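Local coordinates for putative vitamin-B12 independent methionine synthase family protein (Listeria monocytogenes, PDB 1YPX) that may transfer a methyl group from 5-methyltetrahydropteroyltriglutamate to homocysteine with the help of zinc, without using cobalamin, at residues E45-V50 and F120-E125; S60-E65 and V132-I137; P115-F120 and Y177-R182. All blocks are in the same frame, centred on the assembly; numbering follows the deposited sequence.

How the contacts relate
All three contacts lie round helix 116-127 and the strand 132-138 that follows it. Contact 2 is the core one, a short piece of parallel sheet with backbone hydrogen bonds and polar side chains buried along it. Contacts 1 and 3 both use helix 116-127, farther from the centre of the chain, and have no hydrogen bond between their own segments. Contact 1 packs it on helix 35-56, with a charged pair at the outer margin; contact 3 sets Phe120 against the turn after helix 158-178. Leu123 of contact 1 and Phe120 both reach Ala133 of contact 2, and Lys124 probably hydrogen-bonds Gly180 O of contact 3.

Contact 1: residues E45-V50 and F120-E125; sequences EIKYIV and FIFLKE
Ile46 and Phe122 meet where helix 35-56 passes helix 116-127. The axes of the short segments 45-50 and 120-125 come within 10.6 Å and cross at -43°, both helices running in the same general sense. The nearest CA atoms, those of Ile46 and Leu123, are 7.8 Å apart. Phe122 carries its ring across the gap because its CG stands anti to the backbone N (chi1 177°). Ile46 meets the rim rather than a face: its CG2 methyl lies near the ring plane, 3.9 Å from Phe122 CE2, and this is the closer apolar packing of the contact. One turn farther along, Val50 CG2 faces Leu123 CD1 at 4.4 Å, a buried but looser inner part. Arg67, from a loop, lies against both Ile46 and Phe122, while Leu123 also leans on Ala133 of strand 132-138.

Toward solvent the character changes. The Lys47 chain runs at about a right angle to the Phe122 side chain and bends at its last torsion (chi4 71°), which brings NZ to 3.5 Å from Phe122 CZ. That approach to the ring is oblique, neither over a face nor at the edge. Glu125 OE1 lies over one face of the same ring, toward its rim, and forms a long salt bridge of 3.9 Å with Lys47 NZ. At that length the pair is probably a weak electrostatic attraction on an exposed margin. No hydrogen bond joins the two segments.

Each helix leads into a strand of the parallel sheet, helix 35-56 into 60-61 and helix 116-127 into 132-138. Such side-by-side packing of helices outside neighbouring parallel strands is characteristic of a TIM-barrel-like fold.

Contact 2: residues S60-E65 and V132-I137; sequences SITDGE and VAKQTI
Ser60 pairs with Val132 and Ile61 with Ala133 in a short parallel ladder, with Ile61 N donating to Val132 O (2.9 Å) and Lys134 N to Ile61 O. The bond from Lys134 N to Ile61 O (2.8 Å) is almost straight, 178° at the hydrogen. Ser60 and Val132 project from one face of the sheet, Ile61 and Ala133 from the other. Past the ladder, Thr62 and Lys134 lie side by side, with Thr62 CG2 3.8 Å from Lys134 CB. With CG anti to the backbone N (chi1 -179°) and the rest of the chain extended, Lys134 leads away from segment 60-65, and its NZ hydrogen-bonds His11 O, Gln185 OE1 and Tyr183 OH; Ser60 OG is hydrogen-bonded to Asp10 OD1. An ST turn at Thr62 and an Asx turn at Asp63 fold the 62-65 loop. One water links Asp63 OD2, weakly, to Gln135 OE1. Thr136 OG1 donates a weak bond to Glu65 OE2 (3.0 Å), the side chains crossing at about a right angle.

The ladder joins neighbouring parallel strands of the TIM-barrel-like domain, ordered 60-61, 132-138, 183-188. Helices 35-56 and 116-127 cover the Ile61 and Ala133 face: Ile61 packs on Val50 and Val127, Ala133 on Phe120.

Contact 3: residues P115-F120 and Y177-R182; sequences PFIEDF and YDAGCR
Cys181 sits over one face of the Phe120 ring, its CB 3.7 Å from the ring centroid and 28° off the normal. With SG anti to the backbone N (chi1 -172°), the sulfur also turns to the ring, more obliquely, SG lying 4.2 Å from that centroid, a Cys sulfur-aromatic contact. Ala179 meets the same ring at its rim: the carbonyl O lies near the ring plane, 3.7 Å from Phe120 CE2, and the methyl CB is 3.8 Å from CD2. Ile117 CG2 touches the same methyl, 4.2 Å from Ala179 CB.

The turn that sets out these groups is a Schellman motif closing helix 158-178. Gly180 takes the positive phi (104°) that this motif needs, and the chain then leads through Cys181 toward strand 183-188. Phe176 of that helix touches both Phe120 and Cys181, and Gln135 of strand 132-138 does likewise. Lys124, on the same helix as Phe120, hydrogen-bonds Gly180 O.

No hydrogen bond links segments 115-120 and 177-182. Cohesion between them probably comes from burial of apolar surface and dispersion, with some weak electrostatics of the ring, whose C-H rim favours a carbonyl oxygen and whose face accepts a CH group.

Contact 1: residues E45-V50 and F120-E125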
loop_
_atom_site.group_PDB
_atom_site.type_symbol
_atom_site.label_atom_id
_atom_site.label_comp_id
_atom_site.label_asym_id
_atom_site.label_seq_id
_atom_site.Cartn_x
_atom_site.Cartn_y
_atom_site.Cartn_z
ATOM N N GLU A 45 6.549 5.756 -19.715
ATOM C CA GLU A 45 6.741 4.476 -19.054
ATOM C C GLU A 45 5.516 4.047 -18.270
ATOM O O GLU A 45 5.050 2.923 -18.434
ATOM C CB GLU A 45 7.961 4.538 -18.140
ATOM C CG GLU A 45 9.251 4.695 -18.920
ATOM C CD GLU A 45 9.324 3.754 -20.112
ATOM O OE1 GLU A 45 9.483 2.528 -19.895
ATOM O OE2 GLU A 45 9.206 4.238 -21.268
ATOM N N ILE A 46 5.005 4.939 -17.422
ATOM C CA ILE A 46 3.824 4.643 -16.622
ATOM C C ILE A 46 2.716 4.188 -17.567
ATOM O O ILE A 46 2.115 3.131 -17.366
ATOM C CB ILE A 46 3.362 5.887 -15.796
ATOM C CG1 ILE A 46 4.399 6.204 -14.725
ATOM C CG2 ILE A 46 2.025 5.628 -15.116
ATOM C CD1 ILE A 46 4.005 7.316 -13.788
ATOM N N LYS A 47 2.469 4.975 -18.611
ATOM C CA LYS A 47 1.438 4.626 -19.589
ATOM C C LYS A 47 1.621 3.191 -20.091
ATOM O O LYS A 47 0.656 2.429 -20.230
ATOM C CB LYS A 47 1.453 5.595 -20.780
ATOM C CG LYS A 47 0.687 6.888 -20.542
ATOM C CD LYS A 47 0.260 7.531 -21.853
ATOM C CE LYS A 47 -0.495 8.842 -21.633
ATOM N NZ LYS A 47 0.385 9.942 -21.142
ATOM N N TYR A 48 2.866 2.822 -20.358
ATOM C CA TYR A 48 3.157 1.481 -20.827
ATOM C C TYR A 48 2.753 0.410 -19.800
ATOM O O TYR A 48 2.170 -0.613 -20.169
ATOM C CB TYR A 48 4.643 1.370 -21.190
ATOM C CG TYR A 48 5.081 -0.043 -21.440
ATOM C CD1 TYR A 48 5.853 -0.722 -20.494
ATOM C CD2 TYR A 48 4.661 -0.738 -22.578
ATOM C CE1 TYR A 48 6.193 -2.053 -20.662
ATOM C CE2 TYR A 48 4.999 -2.076 -22.757
ATOM C CZ TYR A 48 5.764 -2.726 -21.787
ATOM O OH TYR A 48 6.086 -4.055 -21.928
ATOM N N ILE A 49 3.049 0.640 -18.520
ATOM C CA ILE A 49 2.683 -0.332 -17.477
ATOM C C ILE A 49 1.177 -0.314 -17.173
ATOM O O ILE A 49 0.622 -1.301 -16.684
ATOM C CB ILE A 49 3.482 -0.117 -16.127
ATOM C CG1 ILE A 49 3.079 1.202 -15.454
ATOM C CG2 ILE A 49 4.990 -0.147 -16.395
ATOM C CD1 ILE A 49 3.698 1.404 -14.077
ATOM N N VAL A 50 0.523 0.815 -17.452
ATOM C CA VAL A 50 -0.913 0.936 -17.228
ATOM C C VAL A 50 -1.632 -0.063 -18.130
ATOM O O VAL A 50 -2.480 -0.826 -17.669
ATOM C CB VAL A 50 -1.440 2.354 -17.556
ATOM C CG1 VAL A 50 -2.968 2.362 -17.540
ATOM C CG2 VAL A 50 -0.910 3.347 -16.546
ATOM N N PHE A 120 -1.536 11.475 -9.409
ATOM C CA PHE A 120 -2.730 10.637 -9.406
ATOM C C PHE A 120 -3.596 10.994 -10.614
ATOM O O PHE A 120 -3.984 10.120 -11.397
ATOM C CB PHE A 120 -3.543 10.813 -8.134
ATOM C CG PHE A 120 -4.788 9.993 -8.131
ATOM C CD1 PHE A 120 -4.710 8.603 -8.060
ATOM C CD2 PHE A 120 -6.034 10.596 -8.300
ATOM C CE1 PHE A 120 -5.850 7.821 -8.166
ATOM C CE2 PHE A 120 -7.183 9.826 -8.409
ATOM C CZ PHE A 120 -7.096 8.430 -8.344
ATOM N N ILE A 121 -3.892 12.285 -10.753
ATOM C CA ILE A 121 -4.669 12.795 -11.869
ATOM C C ILE A 121 -4.100 12.185 -13.160
ATOM O O ILE A 121 -4.845 11.764 -14.046
ATOM C CB ILE A 121 -4.569 14.347 -11.937
ATOM C CG1 ILE A 121 -5.186 14.969 -10.695
ATOM C CG2 ILE A 121 -5.281 14.881 -13.157
ATOM C CD1 ILE A 121 -4.898 16.454 -10.566
ATOM N N PHE A 122 -2.778 12.133 -13.265
ATOM C CA PHE A 122 -2.162 11.558 -14.456
ATOM C C PHE A 122 -2.520 10.091 -14.604
ATOM O O PHE A 122 -2.952 9.660 -15.668
ATOM C CB PHE A 122 -0.649 11.661 -14.389
ATOM C CG PHE A 122 0.033 11.033 -15.553
ATOM C CD1 PHE A 122 0.151 11.722 -16.748
ATOM C CD2 PHE A 122 0.541 9.741 -15.464
ATOM C CE1 PHE A 122 0.771 11.138 -17.842
ATOM C CE2 PHE A 122 1.165 9.144 -16.558
ATOM C CZ PHE A 122 1.281 9.843 -17.751
ATOM N N LEU A 123 -2.304 9.326 -13.536
ATOM C CA LEU A 123 -2.607 7.908 -13.528
ATOM C C LEU A 123 -4.065 7.717 -13.869
ATOM O O LEU A 123 -4.397 6.973 -14.780
ATOM C CB LEU A 123 -2.354 7.300 -12.149
ATOM C CG LEU A 123 -2.901 5.866 -12.059
ATOM C CD1 LEU A 123 -1.835 4.918 -12.530
ATOM C CD2 LEU A 123 -3.363 5.510 -10.651
ATOM N N LYS A 124 -4.930 8.389 -13.118
ATOM C CA LYS A 124 -6.363 8.291 -13.324
ATOM C C LYS A 124 -6.695 8.479 -14.796
ATOM O O LYS A 124 -7.544 7.778 -15.346
ATOM C CB LYS A 124 -7.080 9.348 -12.498
ATOM C CG LYS A 124 -8.560 9.431 -12.764
ATOM C CD LYS A 124 -9.334 8.890 -11.618
ATOM C CE LYS A 124 -10.812 9.037 -11.867
ATOM N NZ LYS A 124 -11.585 8.254 -10.846
ATOM N N GLU A 125 -6.019 9.428 -15.427
ATOM C CA GLU A 125 -6.225 9.712 -16.836
ATOM C C GLU A 125 -6.018 8.463 -17.685
ATOM O O GLU A 125 -6.881 8.099 -18.482
ATOM C CB GLU A 125 -5.252 10.796 -17.302
ATOM C CG GLU A 125 -5.165 10.923 -18.820
ATOM C CD GLU A 125 -3.742 11.167 -19.323
ATOM O OE1 GLU A 125 -2.818 10.417 -18.905
ATOM O OE2 GLU A 125 -3.554 12.098 -20.153
#

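Contact 2: residues S60-E65 and V132-I137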
loop_
_atom_site.group_PDB
_atom_site.type_symbol
_atom_site.label_atom_id
_atom_site.label_comp_id
_atom_site.label_asym_id
_atom_site.label_seq_id
_atom_site.Cartn_x
_atom_site.Cartn_y
_atom_site.Cartn_z
ATOM N N SER A 60 -7.522 -3.280 -10.789
ATOM C CA SER A 60 -6.911 -2.142 -10.128
ATOM C C SER A 60 -5.588 -1.889 -10.844
ATOM O O SER A 60 -4.832 -2.828 -11.109
ATOM C CB SER A 60 -6.666 -2.434 -8.643
ATOM O OG SER A 60 -5.555 -3.292 -8.476
ATOM N N ILE A 61 -5.328 -0.622 -11.171
ATOM C CA ILE A 61 -4.112 -0.224 -11.879
ATOM C C ILE A 61 -3.338 0.860 -11.104
ATOM O O ILE A 61 -3.934 1.794 -10.556
ATOM C CB ILE A 61 -4.462 0.284 -13.346
ATOM C CG1 ILE A 61 -4.781 -0.894 -14.289
ATOM C CG2 ILE A 61 -3.285 0.996 -13.959
ATOM C CD1 ILE A 61 -6.096 -1.653 -14.028
ATOM N N THR A 62 -2.013 0.721 -11.049
ATOM C CA THR A 62 -1.150 1.681 -10.344
ATOM C C THR A 62 -0.153 2.333 -11.295
ATOM O O THR A 62 -0.199 2.114 -12.498
ATOM C CB THR A 62 -0.322 0.997 -9.214
ATOM O OG1 THR A 62 0.583 0.044 -9.788
ATOM C CG2 THR A 62 -1.238 0.291 -8.217
ATOM N N ASP A 63 0.747 3.141 -10.758
ATOM C CA ASP A 63 1.734 3.746 -11.619
ATOM C C ASP A 63 3.071 3.064 -11.322
ATOM O O ASP A 63 4.143 3.565 -11.663
ATOM C CB ASP A 63 1.778 5.283 -11.432
ATOM C CG ASP A 63 2.451 5.725 -10.140
ATOM O OD1 ASP A 63 2.873 4.869 -9.325
ATOM O OD2 ASP A 63 2.554 6.957 -9.945
ATOM N N GLY A 64 2.968 1.898 -10.687
ATOM C CA GLY A 64 4.125 1.090 -10.335
ATOM C C GLY A 64 5.140 1.788 -9.462
ATOM O O GLY A 64 6.270 1.315 -9.313
ATOM N N GLU A 65 4.727 2.911 -8.880
ATOM C CA GLU A 65 5.583 3.726 -8.019
ATOM C C GLU A 65 6.845 4.135 -8.735
ATOM O O GLU A 65 7.870 4.408 -8.116
ATOM C CB GLU A 65 5.899 2.983 -6.721
ATOM C CG GLU A 65 4.682 2.907 -5.804
ATOM C CD GLU A 65 4.891 2.059 -4.571
ATOM O OE1 GLU A 65 5.920 2.242 -3.868
ATOM O OE2 GLU A 65 4.003 1.218 -4.290
ATOM N N VAL A 132 -10.097 0.741 -12.091
ATOM C CA VAL A 132 -9.953 1.633 -10.946
ATOM C C VAL A 132 -8.490 1.978 -10.664
ATOM O O VAL A 132 -7.631 1.104 -10.606
ATOM C CB VAL A 132 -10.580 1.031 -9.659
ATOM C CG1 VAL A 132 -10.361 1.980 -8.492
ATOM C CG2 VAL A 132 -12.062 0.787 -9.854
ATOM N N ALA A 133 -8.213 3.262 -10.489
ATOM C CA ALA A 133 -6.854 3.704 -10.211
ATOM C C ALA A 133 -6.540 3.493 -8.735
ATOM O O ALA A 133 -7.279 3.958 -7.875
ATOM C CB ALA A 133 -6.687 5.182 -10.576
ATOM N N LYS A 134 -5.452 2.790 -8.445
ATOM C CA LYS A 134 -5.058 2.545 -7.066
ATOM C C LYS A 134 -3.851 3.427 -6.721
ATOM O O LYS A 134 -2.882 3.490 -7.478
ATOM C CB LYS A 134 -4.715 1.063 -6.881
ATOM C CG LYS A 134 -4.307 0.667 -5.466
ATOM C CD LYS A 134 -4.123 -0.845 -5.346
ATOM C CE LYS A 134 -3.653 -1.250 -3.956
ATOM N NZ LYS A 134 -3.571 -2.734 -3.798
ATOM N N GLN A 135 -3.922 4.125 -5.595
ATOM C CA GLN A 135 -2.832 4.994 -5.163
ATOM C C GLN A 135 -2.274 4.465 -3.836
ATOM O O GLN A 135 -3.039 4.113 -2.943
ATOM C CB GLN A 135 -3.346 6.439 -4.998
ATOM C CG GLN A 135 -2.380 7.429 -4.323
ATOM C CD GLN A 135 -1.116 7.667 -5.125
ATOM O OE1 GLN A 135 -1.132 8.321 -6.163
ATOM N NE2 GLN A 135 -0.012 7.142 -4.637
ATOM N N THR A 136 -0.953 4.391 -3.714
ATOM C CA THR A 136 -0.329 3.900 -2.488
ATOM C C THR A 136 0.528 4.990 -1.844
ATOM O O THR A 136 1.283 5.681 -2.528
ATOM C CB THR A 136 0.625 2.673 -2.766
ATOM O OG1 THR A 136 1.791 3.114 -3.488
ATOM C CG2 THR A 136 -0.078 1.604 -3.598
ATOM N N ILE A 137 0.403 5.150 -0.535
ATOM C CA ILE A 137 1.221 6.113 0.183
ATOM C C ILE A 137 1.597 5.394 1.462
ATOM O O ILE A 137 0.972 4.394 1.814
ATOM C CB ILE A 137 0.455 7.433 0.552
ATOM C CG1 ILE A 137 -0.670 7.132 1.547
ATOM C CG2 ILE A 137 -0.132 8.078 -0.706
ATOM C CD1 ILE A 137 -1.454 8.361 1.945
HETATM O O HOH W 1 -0.240 7.272 -8.740
#

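Contact 3: residues P115-F120 and Y177-R182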
loop_
_atom_site.group_PDB
_atom_site.type_symbol
_atom_site.label_atom_id
_atom_site.label_comp_id
_atom_site.label_asym_id
_atom_site.label_seq_id
_atom_site.Cartn_x
_atom_site.Cartn_y
_atom_site.Cartn_z
ATOM N N PRO A 115 2.854 16.873 -4.467
ATOM C CA PRO A 115 3.084 16.481 -5.864
ATOM C C PRO A 115 2.329 15.207 -6.249
ATOM O O PRO A 115 2.086 14.951 -7.432
ATOM C CB PRO A 115 4.593 16.273 -5.922
ATOM C CG PRO A 115 5.094 17.169 -4.865
ATOM C CD PRO A 115 4.133 16.956 -3.747
ATOM N N PHE A 116 1.970 14.407 -5.250
ATOM C CA PHE A 116 1.249 13.167 -5.485
ATOM C C PHE A 116 -0.147 13.388 -6.042
ATOM O O PHE A 116 -0.743 12.467 -6.582
ATOM C CB PHE A 116 1.170 12.353 -4.186
ATOM C CG PHE A 116 2.404 11.550 -3.895
ATOM C CD1 PHE A 116 3.660 12.035 -4.237
ATOM C CD2 PHE A 116 2.307 10.318 -3.245
ATOM C CE1 PHE A 116 4.816 11.310 -3.941
ATOM C CE2 PHE A 116 3.453 9.572 -2.936
ATOM C CZ PHE A 116 4.707 10.069 -3.285
ATOM N N ILE A 117 -0.662 14.608 -5.928
ATOM C CA ILE A 117 -2.004 14.920 -6.431
ATOM C C ILE A 117 -2.096 14.909 -7.956
ATOM O O ILE A 117 -3.057 14.371 -8.518
ATOM C CB ILE A 117 -2.483 16.279 -5.927
ATOM C CG1 ILE A 117 -2.398 16.315 -4.396
ATOM C CG2 ILE A 117 -3.925 16.509 -6.352
ATOM C CD1 ILE A 117 -3.341 15.337 -3.715
ATOM N N GLU A 118 -1.093 15.495 -8.620
ATOM C CA GLU A 118 -1.050 15.538 -10.087
ATOM C C GLU A 118 -0.632 14.160 -10.583
ATOM O O GLU A 118 -1.053 13.734 -11.661
ATOM C CB GLU A 118 -0.015 16.558 -10.601
ATOM C CG GLU A 118 -0.476 17.620 -11.637
ATOM C CD GLU A 118 -1.365 17.106 -12.793
ATOM O OE1 GLU A 118 -0.893 16.363 -13.682
ATOM O OE2 GLU A 118 -2.555 17.483 -12.805
ATOM N N ASP A 119 0.224 13.472 -9.823
ATOM C CA ASP A 119 0.662 12.136 -10.256
ATOM C C ASP A 119 -0.559 11.214 -10.276
ATOM O O ASP A 119 -0.617 10.281 -11.071
ATOM C CB ASP A 119 1.741 11.529 -9.328
ATOM C CG ASP A 119 2.984 12.408 -9.185
ATOM O OD1 ASP A 119 3.247 13.269 -10.058
ATOM O OD2 ASP A 119 3.719 12.219 -8.188
ATOM N N PHE A 120 -1.536 11.475 -9.409
ATOM C CA PHE A 120 -2.730 10.637 -9.406
ATOM C C PHE A 120 -3.596 10.994 -10.614
ATOM O O PHE A 120 -3.984 10.120 -11.397
ATOM C CB PHE A 120 -3.543 10.813 -8.134
ATOM C CG PHE A 120 -4.788 9.993 -8.131
ATOM C CD1 PHE A 120 -4.710 8.603 -8.060
ATOM C CD2 PHE A 120 -6.034 10.596 -8.300
ATOM C CE1 PHE A 120 -5.850 7.821 -8.166
ATOM C CE2 PHE A 120 -7.183 9.826 -8.409
ATOM C CZ PHE A 120 -7.096 8.430 -8.344
ATOM N N TYR A 177 -9.092 12.091 -2.684
ATOM C CA TYR A 177 -10.473 11.811 -3.029
ATOM C C TYR A 177 -10.922 12.830 -4.062
ATOM O O TYR A 177 -11.354 12.466 -5.150
ATOM C CB TYR A 177 -11.371 11.899 -1.803
ATOM C CG TYR A 177 -12.802 11.580 -2.123
ATOM C CD1 TYR A 177 -13.257 10.266 -2.158
ATOM C CD2 TYR A 177 -13.704 12.594 -2.418
ATOM C CE1 TYR A 177 -14.585 9.974 -2.478
ATOM C CE2 TYR A 177 -15.024 12.313 -2.737
ATOM C CZ TYR A 177 -15.460 11.008 -2.764
ATOM O OH TYR A 177 -16.779 10.756 -3.082
ATOM N N ASP A 178 -10.793 14.107 -3.722
ATOM C CA ASP A 178 -11.196 15.184 -4.623
ATOM C C ASP A 178 -10.593 15.001 -6.006
ATOM O O ASP A 178 -11.237 15.302 -7.017
ATOM C CB ASP A 178 -10.763 16.538 -4.060
ATOM C CG ASP A 178 -11.253 16.770 -2.645
ATOM O OD1 ASP A 178 -10.812 17.758 -2.019
ATOM O OD2 ASP A 178 -12.082 15.973 -2.153
ATOM N N ALA A 179 -9.352 14.522 -6.051
ATOM C CA ALA A 179 -8.653 14.299 -7.313
ATOM C C ALA A 179 -9.293 13.146 -8.063
ATOM O O ALA A 179 -8.988 12.900 -9.236
ATOM C CB ALA A 179 -7.184 14.006 -7.053
ATOM N N GLY A 180 -10.184 12.438 -7.371
ATOM C CA GLY A 180 -10.882 11.314 -7.970
ATOM C C GLY A 180 -10.420 9.919 -7.561
ATOM O O GLY A 180 -10.701 8.955 -8.259
ATOM N N CYS A 181 -9.730 9.803 -6.432
ATOM C CA CYS A 181 -9.244 8.515 -5.983
ATOM C C CYS A 181 -10.295 7.783 -5.161
ATOM O O CYS A 181 -10.842 8.336 -4.206
ATOM C CB CYS A 181 -7.970 8.702 -5.163
ATOM S SG CYS A 181 -7.089 7.175 -4.722
ATOM N N ARG A 182 -10.574 6.532 -5.527
ATOM C CA ARG A 182 -11.568 5.724 -4.815
ATOM C C ARG A 182 -10.969 4.444 -4.295
ATOM O O ARG A 182 -11.694 3.553 -3.862
ATOM C CB ARG A 182 -12.754 5.397 -5.724
ATOM C CG ARG A 182 -14.022 6.124 -5.318
ATOM C CD ARG A 182 -13.712 7.590 -5.150
ATOM N NE ARG A 182 -14.784 8.450 -5.607
ATOM C CZ ARG A 182 -14.692 9.771 -5.640
ATOM N NH1 ARG A 182 -13.571 10.355 -5.235
ATOM N NH2 ARG A 182 -15.714 10.500 -6.076
#